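NADH:ubiquinone oxidoreductase, Na translocating, F subunit (PDB 2R6H) is a flavoprotein subunit of the ferredoxin-reductase-like type, binding flavin-adenine dinucleotide in a beta-barrel domain that is followed by an NAD-binding-type alpha/beta domain. Local coordinates at residues A[14-19]-A[132-137]; A[104-108]-A[129-133]; A[107-111]-A[123-127]. One frame throughout, in Å; residues are numbered along the deposited sequence.

Contact 1. Residues A[14-19]-A[132-137]; sequences VLSNKN and IFSLKP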
loop_
_atom_site.group_PDB
_atom_site.type_symbol
_atom_site.label_atom_id
_atom_site.label_comp_id
_atom_site.label_asym_id
_atom_site.label_seq_id
_atom_site.Cartn_x
_atom_site.Cartn_y
_atom_site.Cartn_z
ATOM N N VAL A 14 -18.472 6.206 4.182
ATOM C CA VAL A 14 -17.095 6.480 4.572
ATOM C C VAL A 14 -16.990 6.753 6.069
ATOM O O VAL A 14 -17.554 7.724 6.573
ATOM C CB VAL A 14 -16.517 7.680 3.799
ATOM C CG1 VAL A 14 -15.041 7.858 4.121
ATOM C CG2 VAL A 14 -16.726 7.498 2.303
ATOM N N LEU A 15 -16.264 5.891 6.773
ATOM C CA LEU A 15 -16.009 6.087 8.195
ATOM C C LEU A 15 -14.869 7.075 8.420
ATOM O O LEU A 15 -15.014 8.046 9.163
ATOM C CB LEU A 15 -15.688 4.752 8.871
ATOM C CG LEU A 15 -16.803 3.704 8.864
ATOM C CD1 LEU A 15 -16.359 2.442 9.588
ATOM C CD2 LEU A 15 -18.073 4.265 9.486
ATOM N N SER A 16 -13.736 6.821 7.775
ATOM C CA SER A 16 -12.508 7.552 8.065
ATOM C C SER A 16 -11.675 7.754 6.803
ATOM O O SER A 16 -11.327 6.794 6.117
ATOM C CB SER A 16 -11.685 6.818 9.125
ATOM O OG SER A 16 -10.590 7.606 9.557
ATOM N N ASN A 17 -11.361 9.010 6.503
ATOM C CA ASN A 17 -10.372 9.328 5.480
ATOM C C ASN A 17 -9.299 10.282 5.994
ATOM O O ASN A 17 -9.260 11.452 5.613
ATOM C CB ASN A 17 -11.052 9.919 4.243
ATOM C CG ASN A 17 -10.276 9.652 2.969
ATOM O OD1 ASN A 17 -9.718 8.571 2.783
ATOM N ND2 ASN A 17 -10.236 10.640 2.082
ATOM N N LYS A 18 -8.427 9.774 6.859
ATOM C CA LYS A 18 -7.324 10.567 7.388
ATOM C C LYS A 18 -5.998 10.158 6.754
ATOM O O LYS A 18 -5.795 8.991 6.416
ATOM C CB LYS A 18 -7.244 10.425 8.910
ATOM C CG LYS A 18 -7.956 11.530 9.674
ATOM C CD LYS A 18 -8.470 11.032 11.014
ATOM C CE LYS A 18 -7.356 10.977 12.047
ATOM N NZ LYS A 18 -7.837 10.461 13.358
ATOM N N ASN A 19 -5.100 11.124 6.597
ATOM C CA ASN A 19 -3.757 10.849 6.100
ATOM C C ASN A 19 -2.987 9.903 7.015
ATOM O O ASN A 19 -3.008 10.050 8.237
ATOM C CB ASN A 19 -2.977 12.152 5.914
ATOM C CG ASN A 19 -3.093 12.705 4.507
ATOM O OD1 ASN A 19 -4.146 13.200 4.107
ATOM N ND2 ASN A 19 -2.006 12.622 3.748
ATOM N N ILE A 132 -11.189 10.258 -4.338
ATOM C CA ILE A 132 -11.166 9.618 -3.031
ATOM C C ILE A 132 -10.609 10.565 -1.979
ATOM O O ILE A 132 -11.179 10.705 -0.899
ATOM C CB ILE A 132 -10.358 8.319 -3.046
ATOM C CG1 ILE A 132 -11.106 7.265 -3.870
ATOM C CG2 ILE A 132 -10.142 7.835 -1.632
ATOM C CD1 ILE A 132 -10.237 6.151 -4.399
ATOM N N PHE A 133 -9.513 11.234 -2.303
ATOM C CA PHE A 133 -8.917 12.172 -1.368
ATOM C C PHE A 133 -9.848 13.295 -0.938
ATOM O O PHE A 133 -9.623 13.939 0.085
ATOM C CB PHE A 133 -7.633 12.758 -1.933
ATOM C CG PHE A 133 -6.404 12.110 -1.395
ATOM C CD1 PHE A 133 -6.138 10.776 -1.653
ATOM C CD2 PHE A 133 -5.522 12.824 -0.618
ATOM C CE1 PHE A 133 -5.019 10.172 -1.152
ATOM C CE2 PHE A 133 -4.392 12.219 -0.110
ATOM C CZ PHE A 133 -4.142 10.894 -0.380
ATOM N N SER A 134 -10.893 13.550 -1.707
ATOM C CA SER A 134 -11.792 14.624 -1.341
ATOM C C SER A 134 -12.875 14.113 -0.402
ATOM O O SER A 134 -13.647 14.898 0.135
ATOM C CB SER A 134 -12.433 15.209 -2.578
ATOM O OG SER A 134 -13.374 14.284 -3.069
ATOM N N LEU A 135 -12.919 12.801 -0.188
ATOM C CA LEU A 135 -14.017 12.186 0.560
ATOM C C LEU A 135 -13.927 12.339 2.069
ATOM O O LEU A 135 -12.841 12.364 2.654
ATOM C CB LEU A 135 -14.134 10.712 0.230
ATOM C CG LEU A 135 -14.556 10.414 -1.193
ATOM C CD1 LEU A 135 -14.744 8.922 -1.323
ATOM C CD2 LEU A 135 -15.826 11.168 -1.537
ATOM N N LYS A 136 -15.088 12.401 2.704
ATOM C CA LYS A 136 -15.143 12.786 4.096
ATOM C C LYS A 136 -16.106 11.873 4.819
ATOM O O LYS A 136 -16.994 11.297 4.195
ATOM C CB LYS A 136 -15.605 14.236 4.185
ATOM C CG LYS A 136 -14.637 15.164 4.901
ATOM C CD LYS A 136 -14.941 16.614 4.550
ATOM C CE LYS A 136 -14.831 17.533 5.770
ATOM N NZ LYS A 136 -15.720 18.740 5.660
ATOM N N PRO A 137 -15.924 11.719 6.141
ATOM C CA PRO A 137 -16.825 10.862 6.920
ATOM C C PRO A 137 -18.269 11.265 6.662
ATOM O O PRO A 137 -18.603 12.451 6.764
ATOM C CB PRO A 137 -16.435 11.156 8.370
ATOM C CG PRO A 137 -15.029 11.623 8.294
ATOM C CD PRO A 137 -14.909 12.367 6.986
#
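Asn17 reaches from strand 9-19 to the turn that follows helix 127-132. Its CB lies 3.4 Å from Leu135 O, and CG stays close to the same carbonyl. From there the amide nitrogen carries the contact. Asn17 ND2 donates to Leu135 O over 3.2 Å, with a bent N-H...O angle of 141°. The bond is slanted at both ends, because the donor is tilted 30° out of the carbonyl plane and the oxygen also lies off the plane of the amide. ND2 is also 3.1 Å from Ile132 O, the carbonyl at the other end of the same turn. With CG swung roughly opposite the backbone N (chi1 -152°), the amide ends beside the turn.

The turn it meets is a type I beta turn from Ile132 to Leu135, closed by the backbone bond from Leu135 N to Ile132 O. Nearer the start of the strand segment, the backbones come together: Pro137 CA lies 3.2 Å from Val14 O in a CA-H...O contact, and Pro137 CB packs 3.5 Å from Leu15 O. Beside them Val14 CB rests 3.7 Å from Lys136 O, while Val14 CG2 only just reaches Leu135 CD1. At the far end Asn19 OD1 approaches the Phe133 ring obliquely, but its polar partner is Lys25 NZ.

Leu15 and Ser16 form a classic beta bulge opposite Val28 of strand 24-30. Phe27 of that strand meets Val14, Asn17 and Leu135, and Val141 of strand 140-147 packs on Val14 and Leu135. The contact therefore fastens the helix-to-strand loop onto the antiparallel barrel, with strands 24-30 and 140-147 flanking strand 9-19 in the sheet.

Contact 2. Residues A[104-108]-A[129-133]; sequences NVRIA and SSYIF. With FAD (flavin-adenine dinucleotide), chain H.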
loop_
_atom_site.group_PDB
_atom_site.type_symbol
_atom_site.label_atom_id
_atom_site.label_comp_id
_atom_site.label_asym_id
_atom_site.label_seq_id
_atom_site.Cartn_x
_atom_site.Cartn_y
_atom_site.Cartn_z
ATOM N N ASN A 104 -5.789 1.708 1.267
ATOM C CA ASN A 104 -4.680 2.650 1.295
ATOM C C ASN A 104 -4.570 3.316 -0.052
ATOM O O ASN A 104 -4.228 2.662 -1.024
ATOM C CB ASN A 104 -3.367 1.932 1.558
ATOM C CG ASN A 104 -3.286 1.368 2.931
ATOM O OD1 ASN A 104 -4.178 1.580 3.759
ATOM N ND2 ASN A 104 -2.215 0.634 3.199
ATOM N N VAL A 105 -4.825 4.615 -0.117
ATOM C CA VAL A 105 -4.829 5.296 -1.398
ATOM C C VAL A 105 -3.715 6.309 -1.554
ATOM O O VAL A 105 -3.652 7.275 -0.802
ATOM C CB VAL A 105 -6.136 6.006 -1.603
ATOM C CG1 VAL A 105 -6.188 6.593 -2.979
ATOM C CG2 VAL A 105 -7.255 5.033 -1.421
ATOM N N ARG A 106 -2.841 6.078 -2.533
ATOM C CA ARG A 106 -1.801 7.026 -2.919
ATOM C C ARG A 106 -2.404 8.061 -3.866
ATOM O O ARG A 106 -2.926 7.718 -4.929
ATOM C CB ARG A 106 -0.662 6.276 -3.619
ATOM C CG ARG A 106 0.458 7.132 -4.232
ATOM C CD ARG A 106 1.410 7.615 -3.153
ATOM N NE ARG A 106 2.766 7.921 -3.614
ATOM C CZ ARG A 106 3.166 9.122 -4.038
ATOM N NH1 ARG A 106 2.303 10.136 -4.086
ATOM N NH2 ARG A 106 4.430 9.308 -4.429
ATOM N N ILE A 107 -2.350 9.329 -3.480
ATOM C CA ILE A 107 -2.820 10.401 -4.357
ATOM C C ILE A 107 -1.896 10.551 -5.575
ATOM O O ILE A 107 -0.700 10.846 -5.443
ATOM C CB ILE A 107 -2.904 11.731 -3.610
ATOM C CG1 ILE A 107 -3.477 12.798 -4.515
ATOM C CG2 ILE A 107 -1.541 12.156 -3.129
ATOM C CD1 ILE A 107 -4.934 12.684 -4.717
ATOM N N ALA A 108 -2.441 10.336 -6.766
ATOM C CA ALA A 108 -1.616 10.310 -7.962
ATOM C C ALA A 108 -1.366 11.718 -8.472
ATOM O O ALA A 108 -2.022 12.159 -9.421
ATOM C CB ALA A 108 -2.263 9.481 -9.020
ATOM N N SER A 129 -7.788 8.661 -7.580
ATOM C CA SER A 129 -7.179 9.016 -6.314
ATOM C C SER A 129 -7.621 10.423 -5.873
ATOM O O SER A 129 -7.900 10.639 -4.695
ATOM C CB SER A 129 -5.662 8.901 -6.394
ATOM O OG SER A 129 -5.148 9.866 -7.288
ATOM N N SER A 130 -7.718 11.360 -6.818
ATOM C CA SER A 130 -8.077 12.741 -6.497
ATOM C C SER A 130 -9.481 12.842 -5.934
ATOM O O SER A 130 -9.737 13.704 -5.101
ATOM C CB SER A 130 -7.944 13.673 -7.707
ATOM O OG SER A 130 -6.613 13.734 -8.179
ATOM N N TYR A 131 -10.393 11.979 -6.380
ATOM C CA TYR A 131 -11.771 12.018 -5.889
ATOM C C TYR A 131 -11.807 11.422 -4.502
ATOM O O TYR A 131 -12.377 12.012 -3.588
ATOM C CB TYR A 131 -12.751 11.278 -6.816
ATOM C CG TYR A 131 -14.170 11.170 -6.270
ATOM C CD1 TYR A 131 -15.014 12.279 -6.218
ATOM C CD2 TYR A 131 -14.672 9.957 -5.816
ATOM C CE1 TYR A 131 -16.313 12.181 -5.725
ATOM C CE2 TYR A 131 -15.972 9.849 -5.316
ATOM C CZ TYR A 131 -16.787 10.957 -5.277
ATOM O OH TYR A 131 -18.065 10.836 -4.777
ATOM N N ILE A 132 -11.189 10.258 -4.338
ATOM C CA ILE A 132 -11.166 9.618 -3.031
ATOM C C ILE A 132 -10.609 10.565 -1.979
ATOM O O ILE A 132 -11.179 10.705 -0.899
ATOM C CB ILE A 132 -10.358 8.319 -3.046
ATOM C CG1 ILE A 132 -11.106 7.265 -3.870
ATOM C CG2 ILE A 132 -10.142 7.835 -1.632
ATOM C CD1 ILE A 132 -10.237 6.151 -4.399
ATOM N N PHE A 133 -9.513 11.234 -2.303
ATOM C CA PHE A 133 -8.917 12.172 -1.368
ATOM C C PHE A 133 -9.848 13.295 -0.938
ATOM O O PHE A 133 -9.623 13.939 0.085
ATOM C CB PHE A 133 -7.633 12.758 -1.933
ATOM C CG PHE A 133 -6.404 12.110 -1.395
ATOM C CD1 PHE A 133 -6.138 10.776 -1.653
ATOM C CD2 PHE A 133 -5.522 12.824 -0.618
ATOM C CE1 PHE A 133 -5.019 10.172 -1.152
ATOM C CE2 PHE A 133 -4.392 12.219 -0.110
ATOM C CZ PHE A 133 -4.142 10.894 -0.380
HETATM P PA FAD H . -5.058 8.172 -13.231
HETATM O O1A FAD H . -5.247 6.724 -13.667
HETATM O O2A FAD H . -6.054 9.155 -13.856
HETATM O O5B FAD H . -3.541 8.669 -13.538
HETATM C C5B FAD H . -2.438 8.070 -12.875
HETATM C C4B FAD H . -1.215 8.975 -12.956
HETATM O O4B FAD H . -0.872 9.197 -14.311
HETATM C C3B FAD H . -1.467 10.337 -12.327
HETATM O O3B FAD H . -0.404 10.630 -11.455
HETATM C C2B FAD H . -1.462 11.324 -13.475
HETATM O O2B FAD H . -0.824 12.520 -13.088
HETATM C C1B FAD H . -0.658 10.583 -14.539
HETATM N N9A FAD H . -0.979 10.979 -15.940
HETATM C C8A FAD H . -2.217 11.083 -16.539
HETATM N N7A FAD H . -2.045 11.467 -17.831
HETATM C C5A FAD H . -0.712 11.609 -18.072
HETATM C C6A FAD H . 0.026 11.978 -19.207
HETATM N N6A FAD H . -0.592 12.362 -20.324
HETATM N N1A FAD H . 1.412 12.032 -19.142
HETATM C C2A FAD H . 2.070 11.723 -17.961
HETATM N N3A FAD H . 1.339 11.358 -16.840
HETATM C C4A FAD H . -0.029 11.303 -16.891
HETATM N N1 FAD H . -3.531 1.991 -5.748
HETATM C C2 FAD H . -3.548 2.327 -4.419
HETATM O O2 FAD H . -3.256 3.474 -4.110
HETATM N N3 FAD H . -3.886 1.378 -3.465
HETATM C C4 FAD H . -4.219 0.077 -3.832
HETATM O O4 FAD H . -4.533 -0.811 -3.021
HETATM C C4X FAD H . -4.201 -0.247 -5.177
HETATM N N5 FAD H . -4.531 -1.531 -5.550
HETATM C C5X FAD H . -4.500 -1.857 -6.892
HETATM C C6 FAD H . -4.821 -3.160 -7.259
HETATM C C7 FAD H . -4.813 -3.534 -8.598
HETATM C C7M FAD H . -5.173 -4.952 -8.952
HETATM C C8 FAD H . -4.475 -2.586 -9.567
HETATM C C8M FAD H . -4.451 -2.962 -11.013
HETATM C C9 FAD H . -4.152 -1.288 -9.191
HETATM C C9A FAD H . -4.162 -0.911 -7.856
HETATM N N10 FAD H . -3.836 0.381 -7.472
HETATM C C10 FAD H . -3.854 0.708 -6.135
HETATM C "C1'" FAD H . -3.662 1.498 -8.457
HETATM C "C2'" FAD H . -4.993 2.216 -8.602
HETATM O "O2'" FAD H . -5.943 1.313 -9.112
HETATM C "C3'" FAD H . -4.908 3.419 -9.536
HETATM O "O3'" FAD H . -4.152 3.119 -10.686
HETATM C "C4'" FAD H . -4.326 4.603 -8.787
HETATM O "O4'" FAD H . -5.289 4.987 -7.843
HETATM C "C5'" FAD H . -4.076 5.778 -9.716
HETATM O "O5'" FAD H . -5.196 5.917 -10.559
HETATM P P FAD H . -5.936 7.340 -10.678
HETATM O O1P FAD H . -7.292 7.174 -11.322
HETATM O O2P FAD H . -6.014 7.995 -9.323
HETATM O O3P FAD H . -4.981 8.205 -11.617
#
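Ser129 opens the second segment and does the polar work against residues 104-108. Its OG takes the N-H of Ala108 at 2.8 Å in a nearly straight bond (170°) and donates its own hydrogen bond to O2P of the FAD, OG to O2P being 2.9 Å. The backbone Ser129 N donates to the same O2P, so one phosphate oxygen is gripped twice by one residue. OG stands between the backbone N and the carbonyl carbon (chi1 66°), the rotation that lets it face both Ala108 and the phosphate. Ser129 CB lies 3.3 Å from Arg106 O.

Ser130 offers its backbone: Ile107 CD1 packs 3.6 Å from Ser130 CA, while the Ser130 hydroxyl is bonded to Gly126 O. One helical turn along from Ser129, Ile132 meets the strand by a methyl, its CG2 lying 4.0 Å from Val105 CG2.

Phe133 ends the run with its ring beside the end of the strand. Ile107 CB lies over one face, 3.6 Å from the ring centroid and shifted toward the rim, a CH-pi contact. Val105 O comes to the edge in the ring plane, 3.2 Å from Phe133 CE1. The ring thus meets the end of strand 100-106 at its edge and the residue after it, Ile107, over a face.

On the first segment, the backbone pairs with the edge of the flavin: FAD N3 donates to Asn104 O at 2.8 Å, and Arg106 N donates to FAD O2. With Ser129 N on O2P and Ile127 N on O2A, the start of helix 127-132 points at the pyrophosphate, where its dipole may partly offset the negative charge. A barrel strand pairing with the flavin ring beside a short helix that holds the phosphates is the FAD site of the ferredoxin-reductase-like fold.

Contact 3. Residues A[107-111]-A[123-127]; sequences IATPP and IKPGI. With FAD (flavin-adenine dinucleotide), chain H.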
loop_
_atom_site.group_PDB
_atom_site.type_symbol
_atom_site.label_atom_id
_atom_site.label_comp_id
_atom_site.label_asym_id
_atom_site.label_seq_id
_atom_site.Cartn_x
_atom_site.Cartn_y
_atom_site.Cartn_z
ATOM N N ILE A 107 -2.350 9.329 -3.480
ATOM C CA ILE A 107 -2.820 10.401 -4.357
ATOM C C ILE A 107 -1.896 10.551 -5.575
ATOM O O ILE A 107 -0.700 10.846 -5.443
ATOM C CB ILE A 107 -2.904 11.731 -3.610
ATOM C CG1 ILE A 107 -3.477 12.798 -4.515
ATOM C CG2 ILE A 107 -1.541 12.156 -3.129
ATOM C CD1 ILE A 107 -4.934 12.684 -4.717
ATOM N N ALA A 108 -2.441 10.336 -6.766
ATOM C CA ALA A 108 -1.616 10.310 -7.962
ATOM C C ALA A 108 -1.366 11.718 -8.472
ATOM O O ALA A 108 -2.022 12.159 -9.421
ATOM C CB ALA A 108 -2.263 9.481 -9.020
ATOM N N THR A 109 -0.423 12.421 -7.842
ATOM C CA THR A 109 0.005 13.730 -8.314
ATOM C C THR A 109 0.648 13.565 -9.674
ATOM O O THR A 109 1.200 12.520 -9.970
ATOM C CB THR A 109 1.067 14.326 -7.395
ATOM O OG1 THR A 109 2.248 13.524 -7.469
ATOM C CG2 THR A 109 0.595 14.343 -5.964
ATOM N N PRO A 110 0.598 14.606 -10.503
ATOM C CA PRO A 110 1.244 14.554 -11.819
ATOM C C PRO A 110 2.762 14.486 -11.693
ATOM O O PRO A 110 3.289 14.537 -10.584
ATOM C CB PRO A 110 0.837 15.890 -12.463
ATOM C CG PRO A 110 -0.317 16.392 -11.659
ATOM C CD PRO A 110 -0.090 15.885 -10.272
ATOM N N PRO A 111 3.466 14.389 -12.830
ATOM C CA PRO A 111 4.938 14.415 -12.842
ATOM C C PRO A 111 5.494 15.810 -12.520
ATOM O O PRO A 111 4.899 16.806 -12.933
ATOM C CB PRO A 111 5.294 14.040 -14.293
ATOM C CG PRO A 111 4.016 13.592 -14.933
ATOM C CD PRO A 111 2.901 14.238 -14.183
ATOM N N ILE A 123 -0.926 18.635 -17.453
ATOM C CA ILE A 123 -1.112 17.215 -17.184
ATOM C C ILE A 123 -2.003 17.018 -15.965
ATOM O O ILE A 123 -1.727 17.559 -14.887
ATOM C CB ILE A 123 0.217 16.510 -16.954
ATOM C CG1 ILE A 123 0.919 16.289 -18.284
ATOM C CG2 ILE A 123 -0.006 15.183 -16.275
ATOM C CD1 ILE A 123 2.162 15.468 -18.148
ATOM N N LYS A 124 -3.081 16.256 -16.158
ATOM C CA LYS A 124 -4.070 16.011 -15.116
ATOM C C LYS A 124 -3.542 15.086 -14.030
ATOM O O LYS A 124 -2.798 14.151 -14.314
ATOM C CB LYS A 124 -5.333 15.386 -15.707
ATOM C CG LYS A 124 -6.447 16.355 -16.071
ATOM C CD LYS A 124 -7.822 15.700 -15.850
ATOM C CE LYS A 124 -8.695 15.713 -17.116
ATOM N NZ LYS A 124 -9.088 17.080 -17.604
ATOM N N PRO A 125 -3.926 15.355 -12.775
ATOM C CA PRO A 125 -3.690 14.400 -11.688
ATOM C C PRO A 125 -4.607 13.202 -11.867
ATOM O O PRO A 125 -5.433 13.197 -12.786
ATOM C CB PRO A 125 -4.082 15.184 -10.431
ATOM C CG PRO A 125 -4.058 16.619 -10.836
ATOM C CD PRO A 125 -4.443 16.640 -12.283
ATOM N N GLY A 126 -4.459 12.209 -10.998
ATOM C CA GLY A 126 -5.231 10.980 -11.080
ATOM C C GLY A 126 -6.703 11.169 -10.782
ATOM O O GLY A 126 -7.059 11.543 -9.668
ATOM N N ILE A 127 -7.561 10.899 -11.765
ATOM C CA ILE A 127 -8.979 11.214 -11.618
ATOM C C ILE A 127 -9.629 10.413 -10.495
ATOM O O ILE A 127 -10.623 10.838 -9.922
ATOM C CB ILE A 127 -9.793 11.061 -12.943
ATOM C CG1 ILE A 127 -10.129 9.606 -13.201
ATOM C CG2 ILE A 127 -9.074 11.664 -14.138
ATOM C CD1 ILE A 127 -11.488 9.240 -12.705
HETATM P PA FAD H . -5.058 8.172 -13.231
HETATM O O1A FAD H . -5.247 6.724 -13.667
HETATM O O2A FAD H . -6.054 9.155 -13.856
HETATM O O5B FAD H . -3.541 8.669 -13.538
HETATM C C5B FAD H . -2.438 8.070 -12.875
HETATM C C4B FAD H . -1.215 8.975 -12.956
HETATM O O4B FAD H . -0.872 9.197 -14.311
HETATM C C3B FAD H . -1.467 10.337 -12.327
HETATM O O3B FAD H . -0.404 10.630 -11.455
HETATM C C2B FAD H . -1.462 11.324 -13.475
HETATM O O2B FAD H . -0.824 12.520 -13.088
HETATM C C1B FAD H . -0.658 10.583 -14.539
HETATM N N9A FAD H . -0.979 10.979 -15.940
HETATM C C8A FAD H . -2.217 11.083 -16.539
HETATM N N7A FAD H . -2.045 11.467 -17.831
HETATM C C5A FAD H . -0.712 11.609 -18.072
HETATM C C6A FAD H . 0.026 11.978 -19.207
HETATM N N6A FAD H . -0.592 12.362 -20.324
HETATM N N1A FAD H . 1.412 12.032 -19.142
HETATM C C2A FAD H . 2.070 11.723 -17.961
HETATM N N3A FAD H . 1.339 11.358 -16.840
HETATM C C4A FAD H . -0.029 11.303 -16.891
HETATM N N1 FAD H . -3.531 1.991 -5.748
HETATM C C2 FAD H . -3.548 2.327 -4.419
HETATM O O2 FAD H . -3.256 3.474 -4.110
HETATM N N3 FAD H . -3.886 1.378 -3.465
HETATM C C4 FAD H . -4.219 0.077 -3.832
HETATM O O4 FAD H . -4.533 -0.811 -3.021
HETATM C C4X FAD H . -4.201 -0.247 -5.177
HETATM N N5 FAD H . -4.531 -1.531 -5.550
HETATM C C5X FAD H . -4.500 -1.857 -6.892
HETATM C C6 FAD H . -4.821 -3.160 -7.259
HETATM C C7 FAD H . -4.813 -3.534 -8.598
HETATM C C7M FAD H . -5.173 -4.952 -8.952
HETATM C C8 FAD H . -4.475 -2.586 -9.567
HETATM C C8M FAD H . -4.451 -2.962 -11.013
HETATM C C9 FAD H . -4.152 -1.288 -9.191
HETATM C C9A FAD H . -4.162 -0.911 -7.856
HETATM N N10 FAD H . -3.836 0.381 -7.472
HETATM C C10 FAD H . -3.854 0.708 -6.135
HETATM C "C1'" FAD H . -3.662 1.498 -8.457
HETATM C "C2'" FAD H . -4.993 2.216 -8.602
HETATM O "O2'" FAD H . -5.943 1.313 -9.112
HETATM C "C3'" FAD H . -4.908 3.419 -9.536
HETATM O "O3'" FAD H . -4.152 3.119 -10.686
HETATM C "C4'" FAD H . -4.326 4.603 -8.787
HETATM O "O4'" FAD H . -5.289 4.987 -7.843
HETATM C "C5'" FAD H . -4.076 5.778 -9.716
HETATM O "O5'" FAD H . -5.196 5.917 -10.559
HETATM P P FAD H . -5.936 7.340 -10.678
HETATM O O1P FAD H . -7.292 7.174 -11.322
HETATM O O2P FAD H . -6.014 7.995 -9.323
HETATM O O3P FAD H . -4.981 8.205 -11.617
#
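Gly126 N donates to Ala108 O, the one hydrogen bond joining these two loops: 2.9 Å long, 155° at the hydrogen and in the carbonyl plane. Ala108 is the centre of an inverse gamma turn, with Thr109 N bonded to Ile107 O, which is consistent with its carbonyl facing the glycine.

Apolar contacts follow along the two segments, which run roughly antiparallel. Pro110 and Pro125 meet at a slant, CG to CG 3.8 Å. Further out Pro111 CD sits 3.7 Å from Ile123 CG2, the methyl branch that also comes close to the adenine.

The third set is with FAD. Lys124 O accepts from the ribose hydroxyl O2B at 2.8 Å, and Ile127 N donates to the phosphate oxygen O2A at 3.1 Å. Ile123 CD1 lies over the adenine, 3.7 Å from N1A, while Pro111 CG comes near the rim, 4.0 Å from N3A.

Residues 107-111 continue from strand 100-106 and residues 123-127 lead into helix 127-132. Trp119 of strand 118-119 packs on Thr109 and Pro110, and Pro125 touches Ser130 of the helix.

Overall arrangement
All three contacts gather round helix 127-132 and the loops at its ends. Contacts 1 and 2 are mostly buried and share Ile132 and Phe133, joining the helix exit to different strands of one antiparallel sheet. Contact 3 is only partly buried and lies farthest from the centre of the chain; it shares Ile107 and Ala108 with contact 2 and sits within the chain loop closed by contact 1. The chemistry shifts accordingly: contact 1 is a side-chain amide against a turn, without ligand; contact 2 combines hydrophobic packing with flavin and phosphate binding; contact 3 is proline-rich, meeting the adenine, the ribose and one phosphate oxygen of FAD.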